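Transferrin binding protein B (Actinobacillus suis, PDB 3PQU) probably binds porcine transferrin at the outer membrane as a surface lipoprotein, probably to help the bacterium acquire iron from its host. Local coordinates at residues K47-N52 with D70-A75. Sequence-based numbering, arbitrary orientation.
Sequences KIPRRN and DELSEA
The carboxylate of Asp70 lies between the Pro49 ring and the backbone of Arg50. Arg50 O sits over one face, 3.4 Å from Asp70 CG. Pro49 CB approaches Asp70 OD1 from the other side of the plane, at 3.4 Å. At the anti side of OD1, Arg50 N donates a bent hydrogen bond of 3.1 Å to Asp70 OD1, with an N-H...O angle of 142°. The donor stands 28° out of the carboxylate plane, on the side of Arg50 O. A water also accepts from Arg50 N. The Asp70 CG is anti to the backbone N (chi1 -170°), which carries the carboxylate across to the other chain segment. Arg50 O and Asp70 OD1 do not bond to each other; the Arg50 N-H probably eases their closeness. The Pro49 ring also meets Leu72. Pro49 CG presses on Leu72 CD2 at 3.5 Å, a tight carbon contact, and the two side chains cross at about a right angle. The Arg50 guanidinium hydrogen-bonds to Ile149 O and Tyr131 O. Residues 47-52 leave handle strand 43-47. Asp70 ends strand 69-70, which pairs with barrel strand 170-183, and the chain then runs to handle strand 78-80. The contact thus lies where the N-lobe handle borders the barrel, with Pro49 also touching Thr179.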
ATOM      1  N   LYS A  47      16.858   1.794 -11.016  1.00 13.99           N
ATOM      2  CA  LYS A  47      18.239   2.237 -11.133  0.60 22.77           C
ATOM      3  C   LYS A  47      18.395   3.292 -12.230  1.00 13.72           C
ATOM      4  O   LYS A  47      17.757   3.211 -13.274  1.00 17.49           O
ATOM      5  CB  LYS A  47      19.120   1.022 -11.447  0.60 22.67           C
ATOM      6  CG  LYS A  47      20.616   1.297 -11.509  0.60 21.94           C
ATOM      7  CD  LYS A  47      21.372  -0.021 -11.386  0.60 46.99           C
ATOM      8  CE  LYS A  47      22.855   0.177 -11.129  0.60 53.22           C
ATOM      9  NZ  LYS A  47      23.486  -1.118 -10.745  0.60 51.62           N
ATOM     10  N   ILE A  48      19.253   4.274 -11.993  1.00 17.70           N
ATOM     11  CA  ILE A  48      19.550   5.306 -13.001  1.00 14.85           C
ATOM     12  C   ILE A  48      20.438   4.692 -14.091  1.00 10.72           C
ATOM     13  O   ILE A  48      21.519   4.188 -13.779  1.00 17.80           O
ATOM     14  CB  ILE A  48      20.262   6.550 -12.336  1.00 19.50           C
ATOM     15  CG1 ILE A  48      19.321   7.238 -11.317  1.00 11.15           C
ATOM     16  CG2 ILE A  48      20.717   7.573 -13.392  1.00  9.45           C
ATOM     17  CD1 ILE A  48      20.006   8.373 -10.454  1.00 11.34           C
ATOM     18  N   PRO A  49      19.983   4.697 -15.363  1.00 23.26           N
ATOM     19  CA  PRO A  49      20.784   4.057 -16.429  1.00 24.82           C
ATOM     20  C   PRO A  49      22.105   4.772 -16.710  1.00 12.65           C
ATOM     21  O   PRO A  49      22.176   6.010 -16.634  1.00 14.17           O
ATOM     22  CB  PRO A  49      19.864   4.136 -17.664  1.00 29.86           C
ATOM     23  CG  PRO A  49      18.472   4.149 -17.093  1.00 20.90           C
ATOM     24  CD  PRO A  49      18.612   5.003 -15.826  1.00 14.64           C
ATOM     25  N   ARG A  50      23.134   3.976 -17.019  1.00 18.73           N
ATOM     26  CA  ARG A  50      24.516   4.431 -17.236  1.00 14.50           C
ATOM     27  C   ARG A  50      25.021   3.665 -18.442  1.00 19.76           C
ATOM     28  O   ARG A  50      24.888   2.452 -18.487  1.00 18.87           O
ATOM     29  CB  ARG A  50      25.388   4.058 -16.020  1.00 18.00           C
ATOM     30  CG  ARG A  50      25.258   4.981 -14.796  1.00 12.07           C
ATOM     31  CD  ARG A  50      25.366   4.221 -13.476  1.00 20.22           C
ATOM     32  NE  ARG A  50      26.659   3.566 -13.236  1.00 19.94           N
ATOM     33  CZ  ARG A  50      27.731   4.179 -12.743  1.00 35.61           C
ATOM     34  NH1 ARG A  50      27.702   5.480 -12.453  1.00 24.45           N
ATOM     35  NH2 ARG A  50      28.849   3.500 -12.558  1.00 22.96           N
ATOM     36  N   ARG A  51      25.607   4.350 -19.416  1.00 12.94           N
ATOM     37  CA  ARG A  51      26.082   3.652 -20.622  1.00 16.28           C
ATOM     38  C   ARG A  51      27.342   2.840 -20.336  1.00 16.35           C
ATOM     39  O   ARG A  51      28.211   3.288 -19.604  1.00 14.61           O
ATOM     40  CB  ARG A  51      26.357   4.630 -21.762  1.00 16.42           C
ATOM     41  CG  ARG A  51      26.600   3.937 -23.110  1.00 17.05           C
ATOM     42  CD  ARG A  51      26.634   4.954 -24.228  1.00 17.86           C
ATOM     43  NE  ARG A  51      27.723   5.921 -24.073  1.00 22.09           N
ATOM     44  CZ  ARG A  51      28.938   5.748 -24.588  1.00 25.10           C
ATOM     45  NH1 ARG A  51      29.212   4.641 -25.261  1.00 24.72           N
ATOM     46  NH2 ARG A  51      29.880   6.664 -24.415  1.00 36.50           N
ATOM     47  N   ASN A  52      27.426   1.632 -20.884  1.00 22.26           N
ATOM     48  CA  ASN A  52      28.660   0.866 -20.808  1.00 12.62           C
ATOM     49  C   ASN A  52      29.593   1.422 -21.863  1.00 15.67           C
ATOM     50  O   ASN A  52      29.337   1.281 -23.067  1.00 17.96           O
ATOM     51  CB  ASN A  52      28.418  -0.627 -21.079  1.00 19.48           C
ATOM     52  CG  ASN A  52      29.685  -1.458 -20.907  1.00 22.06           C
ATOM     53  OD1 ASN A  52      30.752  -0.914 -20.593  1.00 18.86           O
ATOM     54  ND2 ASN A  52      29.579  -2.778 -21.114  1.00 20.71           N
ATOM     55  N   ASP A  70      21.519   2.505 -23.085  1.00 18.15           N
ATOM     56  CA  ASP A  70      21.247   1.704 -21.898  1.00 21.51           C
ATOM     57  C   ASP A  70      19.773   1.903 -21.568  1.00 20.05           C
ATOM     58  O   ASP A  70      19.347   2.990 -21.154  1.00 18.77           O
ATOM     59  CB  ASP A  70      22.138   2.083 -20.704  1.00 17.54           C
ATOM     60  CG  ASP A  70      22.010   1.091 -19.548  1.00 33.02           C
ATOM     61  OD1 ASP A  70      21.850   1.521 -18.383  1.00 31.12           O
ATOM     62  OD2 ASP A  70      22.036  -0.131 -19.807  1.00 40.19           O
ATOM     63  N   GLU A  71      19.002   0.843 -21.753  1.00 19.40           N
ATOM     64  CA  GLU A  71      17.548   0.941 -21.818  1.00 23.71           C
ATOM     65  C   GLU A  71      16.879   0.896 -20.460  1.00 26.55           C
ATOM     66  O   GLU A  71      17.420   0.359 -19.506  1.00 25.30           O
ATOM     67  CB  GLU A  71      16.992  -0.189 -22.710  1.00 13.51           C
ATOM     68  CG  GLU A  71      17.489  -0.092 -24.136  1.00 21.72           C
ATOM     69  CD  GLU A  71      16.878  -1.170 -25.022  1.00 67.94           C
ATOM     70  OE1 GLU A  71      17.125  -1.142 -26.247  1.00 77.68           O
ATOM     71  OE2 GLU A  71      16.145  -2.038 -24.488  1.00 56.19           O
ATOM     72  N   LEU A  72      15.697   1.487 -20.378  1.00 19.80           N
ATOM     73  CA  LEU A  72      14.826   1.249 -19.242  1.00 20.32           C
ATOM     74  C   LEU A  72      13.899   0.100 -19.645  1.00 25.80           C
ATOM     75  O   LEU A  72      13.491   0.005 -20.790  1.00 21.46           O
ATOM     76  CB  LEU A  72      14.010   2.502 -18.938  1.00 16.08           C
ATOM     77  CG  LEU A  72      14.727   3.677 -18.271  1.00 17.75           C
ATOM     78  CD1 LEU A  72      13.860   4.952 -18.303  1.00 14.41           C
ATOM     79  CD2 LEU A  72      15.092   3.305 -16.835  1.00 17.10           C
ATOM     80  N   SER A  73      13.561  -0.783 -18.718  1.00 17.63           N
ATOM     81  CA  SER A  73      12.567  -1.789 -19.029  1.00 28.45           C
ATOM     82  C   SER A  73      11.751  -2.089 -17.800  1.00 24.10           C
ATOM     83  O   SER A  73      12.134  -1.745 -16.668  1.00 22.50           O
ATOM     84  CB  SER A  73      13.226  -3.076 -19.524  1.00 24.20           C
ATOM     85  OG  SER A  73      14.049  -3.592 -18.501  1.00 26.24           O
ATOM     86  N   GLU A  74      10.648  -2.784 -18.030  1.00 17.68           N
ATOM     87  CA  GLU A  74       9.701  -3.078 -16.983  1.00 25.69           C
ATOM     88  C   GLU A  74      10.351  -3.991 -15.950  1.00 23.75           C
ATOM     89  O   GLU A  74      10.066  -3.884 -14.762  1.00 17.70           O
ATOM     90  CB  GLU A  74       8.443  -3.683 -17.611  1.00 29.64           C
ATOM     91  CG  GLU A  74       7.387  -4.149 -16.640  1.00 47.35           C
ATOM     92  CD  GLU A  74       6.216  -4.786 -17.359  1.00 69.95           C
ATOM     93  OE1 GLU A  74       5.838  -4.272 -18.437  1.00 62.35           O
ATOM     94  OE2 GLU A  74       5.681  -5.798 -16.853  1.00 75.36           O
ATOM     95  N   ALA A  75      11.260  -4.865 -16.387  1.00 22.66           N
ATOM     96  CA  ALA A  75      12.004  -5.702 -15.442  1.00 27.80           C
ATOM     97  C   ALA A  75      12.954  -4.913 -14.517  1.00 32.95           C
ATOM     98  O   ALA A  75      13.406  -5.433 -13.496  1.00 29.89           O
ATOM     99  CB  ALA A  75      12.771  -6.797 -16.168  1.00 33.87           C
TER
HETATM  100  O   HOH W   1      23.311   1.048 -16.414  1.00 47.03           O